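Local structure of D-psicose 3-epimerase (Agrobacterium tumefaciens, 2HK0) at residues A160-R174 / N196-E210. The protein probably catalyses the metal-dependent epimerisation of ketohexoses at C3, interconverting D-fructose and D-psicose. Residues are numbered along the deposited sequence; the frame is centred on the assembly and turned at random.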
loop_
_atom_site.group_PDB
_atom_site.type_symbol
_atom_site.label_atom_id
_atom_site.label_comp_id
_atom_site.label_asym_id
_atom_site.label_seq_id
_atom_site.Cartn_x
_atom_site.Cartn_y
_atom_site.Cartn_z
ATOM N N ALA A 160 11.997 -18.844 34.906
ATOM C CA ALA A 160 11.527 -19.276 33.590
ATOM C C ALA A 160 12.668 -19.950 32.825
ATOM O O ALA A 160 12.485 -20.988 32.188
ATOM C CB ALA A 160 11.018 -18.069 32.790
ATOM N N ASN A 161 13.848 -19.342 32.895
ATOM C CA ASN A 161 15.009 -19.861 32.196
ATOM C C ASN A 161 15.385 -21.272 32.631
ATOM O O ASN A 161 15.816 -22.083 31.813
ATOM C CB ASN A 161 16.210 -18.927 32.372
ATOM C CG ASN A 161 17.416 -19.381 31.554
ATOM O OD1 ASN A 161 18.493 -19.623 32.099
ATOM N ND2 ASN A 161 17.232 -19.505 30.244
ATOM N N ASP A 162 15.226 -21.581 33.910
ATOM C CA ASP A 162 15.562 -22.928 34.357
ATOM C C ASP A 162 14.621 -23.924 33.687
ATOM O O ASP A 162 14.975 -25.081 33.485
ATOM C CB ASP A 162 15.458 -23.049 35.885
ATOM C CG ASP A 162 16.585 -22.316 36.609
ATOM O OD1 ASP A 162 17.622 -22.023 35.972
ATOM O OD2 ASP A 162 16.439 -22.044 37.821
ATOM N N LEU A 163 13.432 -23.463 33.317
ATOM C CA LEU A 163 12.457 -24.340 32.678
ATOM C C LEU A 163 12.549 -24.279 31.150
ATOM O O LEU A 163 11.718 -24.854 30.459
ATOM C CB LEU A 163 11.035 -23.956 33.143
ATOM C CG LEU A 163 10.779 -24.120 34.651
ATOM C CD1 LEU A 163 9.441 -23.503 35.051
ATOM C CD2 LEU A 163 10.809 -25.613 34.999
ATOM N N GLY A 164 13.564 -23.583 30.637
ATOM C CA GLY A 164 13.745 -23.448 29.193
ATOM C C GLY A 164 12.634 -22.634 28.542
ATOM O O GLY A 164 12.261 -22.875 27.396
ATOM N N ILE A 165 12.114 -21.657 29.279
ATOM C CA ILE A 165 11.015 -20.818 28.817
ATOM C C ILE A 165 11.439 -19.380 28.507
ATOM O O ILE A 165 12.134 -18.752 29.302
ATOM C CB ILE A 165 9.885 -20.762 29.905
ATOM C CG1 ILE A 165 9.258 -22.152 30.082
ATOM C CG2 ILE A 165 8.822 -19.681 29.542
ATOM C CD1 ILE A 165 8.178 -22.231 31.187
ATOM N N ASN A 166 11.013 -18.871 27.351
ATOM C CA ASN A 166 11.277 -17.486 26.958
ATOM C C ASN A 166 10.029 -16.674 27.284
ATOM O O ASN A 166 8.919 -17.116 26.996
ATOM C CB ASN A 166 11.557 -17.374 25.450
ATOM C CG ASN A 166 12.947 -17.863 25.084
ATOM O OD1 ASN A 166 13.920 -17.511 25.737
ATOM N ND2 ASN A 166 13.046 -18.678 24.041
ATOM N N LEU A 167 10.219 -15.505 27.896
ATOM C CA LEU A 167 9.135 -14.597 28.254
ATOM C C LEU A 167 9.096 -13.525 27.157
ATOM O O LEU A 167 10.070 -12.787 26.962
ATOM C CB LEU A 167 9.432 -13.954 29.620
ATOM C CG LEU A 167 9.616 -14.975 30.760
ATOM C CD1 LEU A 167 10.069 -14.288 32.038
ATOM C CD2 LEU A 167 8.293 -15.714 30.977
ATOM N N CYS A 168 7.982 -13.440 26.436
ATOM C CA CYS A 168 7.864 -12.470 25.348
ATOM C C CYS A 168 6.915 -11.340 25.720
ATOM O O CYS A 168 5.716 -11.562 25.903
ATOM C CB CYS A 168 7.394 -13.185 24.083
ATOM S SG CYS A 168 8.514 -14.542 23.631
ATOM N N ILE A 169 7.476 -10.136 25.831
ATOM C CA ILE A 169 6.763 -8.921 26.223
ATOM C C ILE A 169 6.019 -8.314 25.048
ATOM O O ILE A 169 6.637 -7.806 24.107
ATOM C CB ILE A 169 7.758 -7.878 26.772
ATOM C CG1 ILE A 169 8.692 -8.557 27.786
ATOM C CG2 ILE A 169 7.006 -6.695 27.401
ATOM C CD1 ILE A 169 7.979 -9.204 28.967
ATOM N N GLU A 170 4.691 -8.337 25.119
ATOM C CA GLU A 170 3.881 -7.830 24.012
ATOM C C GLU A 170 3.694 -6.328 24.006
ATOM O O GLU A 170 3.348 -5.729 25.024
ATOM C CB GLU A 170 2.509 -8.523 23.996
ATOM C CG GLU A 170 1.635 -8.181 22.781
ATOM C CD GLU A 170 0.348 -9.017 22.720
ATOM O OE1 GLU A 170 -0.109 -9.491 23.783
ATOM O OE2 GLU A 170 -0.213 -9.187 21.613
ATOM N N VAL A 171 3.937 -5.727 22.843
ATOM C CA VAL A 171 3.783 -4.284 22.644
ATOM C C VAL A 171 2.316 -4.112 22.255
ATOM O O VAL A 171 1.846 -4.764 21.325
ATOM C CB VAL A 171 4.729 -3.793 21.511
ATOM C CG1 VAL A 171 4.472 -2.322 21.186
ATOM C CG2 VAL A 171 6.188 -3.979 21.953
ATOM N N LEU A 172 1.595 -3.258 22.976
ATOM C CA LEU A 172 0.157 -3.052 22.723
ATOM C C LEU A 172 -0.233 -1.629 22.315
ATOM O O LEU A 172 0.537 -0.688 22.500
ATOM C CB LEU A 172 -0.636 -3.422 23.977
ATOM C CG LEU A 172 -0.510 -4.850 24.495
ATOM C CD1 LEU A 172 -1.148 -4.935 25.891
ATOM C CD2 LEU A 172 -1.192 -5.805 23.534
ATOM N N ASN A 173 -1.442 -1.471 21.776
ATOM C CA ASN A 173 -1.905 -0.148 21.363
ATOM C C ASN A 173 -2.302 0.699 22.578
ATOM O O ASN A 173 -2.586 0.169 23.648
ATOM C CB ASN A 173 -3.080 -0.277 20.388
ATOM C CG ASN A 173 -4.360 -0.731 21.068
ATOM O OD1 ASN A 173 -4.977 0.023 21.834
ATOM N ND2 ASN A 173 -4.763 -1.965 20.796
ATOM N N ARG A 174 -2.325 2.013 22.399
ATOM C CA ARG A 174 -2.639 2.954 23.469
ATOM C C ARG A 174 -3.895 2.657 24.302
ATOM O O ARG A 174 -3.964 3.024 25.471
ATOM C CB ARG A 174 -2.770 4.361 22.882
ATOM C CG ARG A 174 -3.972 4.517 21.964
ATOM C CD ARG A 174 -3.902 5.856 21.227
ATOM N NE ARG A 174 -2.688 5.929 20.411
ATOM C CZ ARG A 174 -2.216 7.050 19.892
ATOM N NH1 ARG A 174 -2.863 8.192 20.098
ATOM N NH2 ARG A 174 -1.089 7.031 19.196
ATOM N N ASN A 196 18.703 -12.998 29.000
ATOM C CA ASN A 196 18.745 -13.676 27.710
ATOM C C ASN A 196 17.441 -14.308 27.259
ATOM O O ASN A 196 17.238 -14.499 26.060
ATOM C CB ASN A 196 19.824 -14.751 27.715
ATOM C CG ASN A 196 21.195 -14.185 27.982
ATOM O OD1 ASN A 196 21.540 -13.110 27.482
ATOM N ND2 ASN A 196 21.993 -14.903 28.769
ATOM N N ASN A 197 16.560 -14.641 28.199
ATOM C CA ASN A 197 15.306 -15.286 27.822
ATOM C C ASN A 197 14.080 -14.377 27.876
ATOM O O ASN A 197 12.954 -14.864 27.999
ATOM C CB ASN A 197 15.076 -16.543 28.689
ATOM C CG ASN A 197 14.858 -16.209 30.156
ATOM O OD1 ASN A 197 15.543 -15.357 30.717
ATOM N ND2 ASN A 197 13.903 -16.884 30.779
ATOM N N VAL A 198 14.296 -13.061 27.810
ATOM C CA VAL A 198 13.192 -12.104 27.797
ATOM C C VAL A 198 13.297 -11.462 26.418
ATOM O O VAL A 198 14.345 -10.926 26.042
ATOM C CB VAL A 198 13.304 -11.054 28.922
ATOM C CG1 VAL A 198 12.178 -10.033 28.797
ATOM C CG2 VAL A 198 13.203 -11.760 30.300
ATOM N N LYS A 199 12.198 -11.541 25.669
ATOM C CA LYS A 199 12.133 -11.076 24.293
ATOM C C LYS A 199 10.979 -10.110 24.038
ATOM O O LYS A 199 10.058 -9.973 24.855
ATOM C CB LYS A 199 11.942 -12.294 23.375
ATOM C CG LYS A 199 12.974 -13.408 23.553
ATOM C CD LYS A 199 14.331 -12.968 23.034
ATOM C CE LYS A 199 15.447 -13.929 23.455
ATOM N NZ LYS A 199 15.136 -15.326 23.073
ATOM N N VAL A 200 11.023 -9.461 22.879
ATOM C CA VAL A 200 9.974 -8.537 22.494
ATOM C C VAL A 200 8.953 -9.311 21.678
ATOM O O VAL A 200 9.306 -10.246 20.952
ATOM C CB VAL A 200 10.516 -7.372 21.626
ATOM C CG1 VAL A 200 9.365 -6.503 21.139
ATOM C CG2 VAL A 200 11.475 -6.510 22.454
HETATM N N MSE A 201 7.691 -8.916 21.795
HETATM C CA MSE A 201 6.613 -9.564 21.045
HETATM C C MSE A 201 5.776 -8.510 20.329
HETATM O O MSE A 201 5.336 -7.532 20.947
HETATM C CB MSE A 201 5.739 -10.358 22.004
HETATM C CG MSE A 201 4.528 -10.938 21.383
HETATM SE SE MSE A 201 3.521 -11.930 22.701
HETATM C CE MSE A 201 1.859 -12.103 21.685
ATOM N N LEU A 202 5.561 -8.699 19.029
ATOM C CA LEU A 202 4.774 -7.750 18.234
ATOM C C LEU A 202 3.487 -8.394 17.718
ATOM O O LEU A 202 3.414 -9.609 17.524
ATOM C CB LEU A 202 5.605 -7.222 17.052
ATOM C CG LEU A 202 6.904 -6.510 17.448
ATOM C CD1 LEU A 202 7.654 -6.029 16.193
ATOM C CD2 LEU A 202 6.571 -5.334 18.375
ATOM N N ASP A 203 2.491 -7.558 17.451
ATOM C CA ASP A 203 1.175 -8.026 17.016
ATOM C C ASP A 203 0.675 -7.060 15.923
ATOM O O ASP A 203 0.579 -5.854 16.163
ATOM C CB ASP A 203 0.277 -8.008 18.254
ATOM C CG ASP A 203 -1.128 -8.488 17.986
ATOM O OD1 ASP A 203 -1.662 -8.205 16.892
ATOM O OD2 ASP A 203 -1.708 -9.118 18.896
ATOM N N THR A 204 0.360 -7.576 14.731
ATOM C CA THR A 204 -0.072 -6.703 13.650
ATOM C C THR A 204 -1.243 -5.803 13.991
ATOM O O THR A 204 -1.291 -4.671 13.531
ATOM C CB THR A 204 -0.381 -7.475 12.351
ATOM O OG1 THR A 204 -1.367 -8.487 12.597
ATOM C CG2 THR A 204 0.895 -8.105 11.819
ATOM N N PHE A 205 -2.168 -6.283 14.806
ATOM C CA PHE A 205 -3.313 -5.469 15.200
ATOM C C PHE A 205 -2.863 -4.205 15.954
ATOM O O PHE A 205 -3.385 -3.101 15.716
ATOM C CB PHE A 205 -4.271 -6.289 16.084
ATOM C CG PHE A 205 -5.393 -5.471 16.712
ATOM C CD1 PHE A 205 -6.421 -4.942 15.931
ATOM C CD2 PHE A 205 -5.410 -5.233 18.085
ATOM C CE1 PHE A 205 -7.457 -4.180 16.513
ATOM C CE2 PHE A 205 -6.443 -4.473 18.682
ATOM C CZ PHE A 205 -7.464 -3.950 17.888
ATOM N N HIS A 206 -1.892 -4.367 16.848
ATOM C CA HIS A 206 -1.411 -3.257 17.659
ATOM C C HIS A 206 -0.456 -2.378 16.867
ATOM O O HIS A 206 -0.477 -1.151 16.989
ATOM C CB HIS A 206 -0.732 -3.797 18.925
ATOM C CG HIS A 206 -1.643 -4.625 19.782
ATOM N ND1 HIS A 206 -2.768 -4.106 20.377
ATOM C CD2 HIS A 206 -1.605 -5.934 20.133
ATOM C CE1 HIS A 206 -3.390 -5.058 21.056
ATOM N NE2 HIS A 206 -2.704 -6.177 20.923
HETATM N N MSE A 207 0.385 -3.011 16.061
HETATM C CA MSE A 207 1.318 -2.255 15.231
HETATM C C MSE A 207 0.533 -1.335 14.280
HETATM O O MSE A 207 0.952 -0.211 14.001
HETATM C CB MSE A 207 2.179 -3.203 14.389
HETATM C CG MSE A 207 3.097 -4.112 15.149
HETATM SE SE MSE A 207 4.060 -5.235 13.846
HETATM C CE MSE A 207 2.992 -6.760 13.881
ATOM N N ASN A 208 -0.607 -1.827 13.785
ATOM C CA ASN A 208 -1.434 -1.069 12.849
ATOM C C ASN A 208 -1.830 0.291 13.407
ATOM O O ASN A 208 -2.002 1.248 12.662
ATOM C CB ASN A 208 -2.701 -1.852 12.481
ATOM C CG ASN A 208 -3.499 -1.175 11.378
ATOM O OD1 ASN A 208 -3.004 -1.005 10.264
ATOM N ND2 ASN A 208 -4.729 -0.776 11.685
ATOM N N ILE A 209 -1.982 0.379 14.720
ATOM C CA ILE A 209 -2.366 1.644 15.316
ATOM C C ILE A 209 -1.159 2.532 15.656
ATOM O O ILE A 209 -1.071 3.683 15.209
ATOM C CB ILE A 209 -3.166 1.417 16.609
ATOM C CG1 ILE A 209 -4.453 0.642 16.292
ATOM C CG2 ILE A 209 -3.448 2.769 17.303
ATOM C CD1 ILE A 209 -5.226 0.190 17.525
ATOM N N GLU A 210 -0.207 1.971 16.401
ATOM C CA GLU A 210 0.939 2.738 16.887
ATOM C C GLU A 210 2.182 2.960 16.025
ATOM O O GLU A 210 2.806 4.016 16.111
ATOM C CB GLU A 210 1.396 2.128 18.217
ATOM C CG GLU A 210 0.289 2.015 19.264
ATOM C CD GLU A 210 -0.347 3.359 19.610
ATOM O OE1 GLU A 210 0.283 4.415 19.357
ATOM O OE2 GLU A 210 -1.473 3.359 20.149
HETATM O O HOH W 1 -3.300 -8.858 21.788
HETATM O O HOH W 2 2.892 -4.843 18.603
#
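Glu210 OE2 is gripped twice by Arg174: the backbone N reaches it at 2.8 Å from above the carboxylate plane, while NE meets its syn lone pair at 2.9 Å. NH2 of Arg174 bonds Glu210 OE1 at 3.0 Å, giving a side-on, two-nitrogen salt bridge with both carboxylate oxygens in or close to the guanidinium plane. OE1 also meets Arg281 of the second subunit, tying this pair to the interface. Next to it, Asn173 ND2 donates to His206 ND1 (3.0 Å) in the plane of the imidazole; an amide suits the place, since its OD1 simultaneously accepts from Phe175 N and ND2 also serves Glu176. The ring lies between Phe205 on one face and Leu172 CD2 on the other, the latter a CH-pi contact 3.4 Å from the centroid.

The loop 171-174 and helix 204-210 follow neighbouring parallel strands, 166-170 and 198-203, of a TIM barrel, joined through helix 183-193 as a beta-alpha-beta unit. Ile169 and Val198, branched and apolar, pack together beneath helix 142-162. On the face bearing Cys168 and Met201, Glu170 extends, CG anti to its N (chi1 -173°), past the selenomethionine methyl until OE2 lies 3.1 Å from Asp203 OD2, two acceptors with no hydrogen bond between them. With His229 and Glu264 nearby, this acid cluster is consistent with a metal site, where a bound cation would probably relieve the repulsion. At the opposite strand end, Asn197 ND2 donates almost straight (173°) to Ile165 O, 3.0 Å away, and also bonds Ala157 O of helix 142-162.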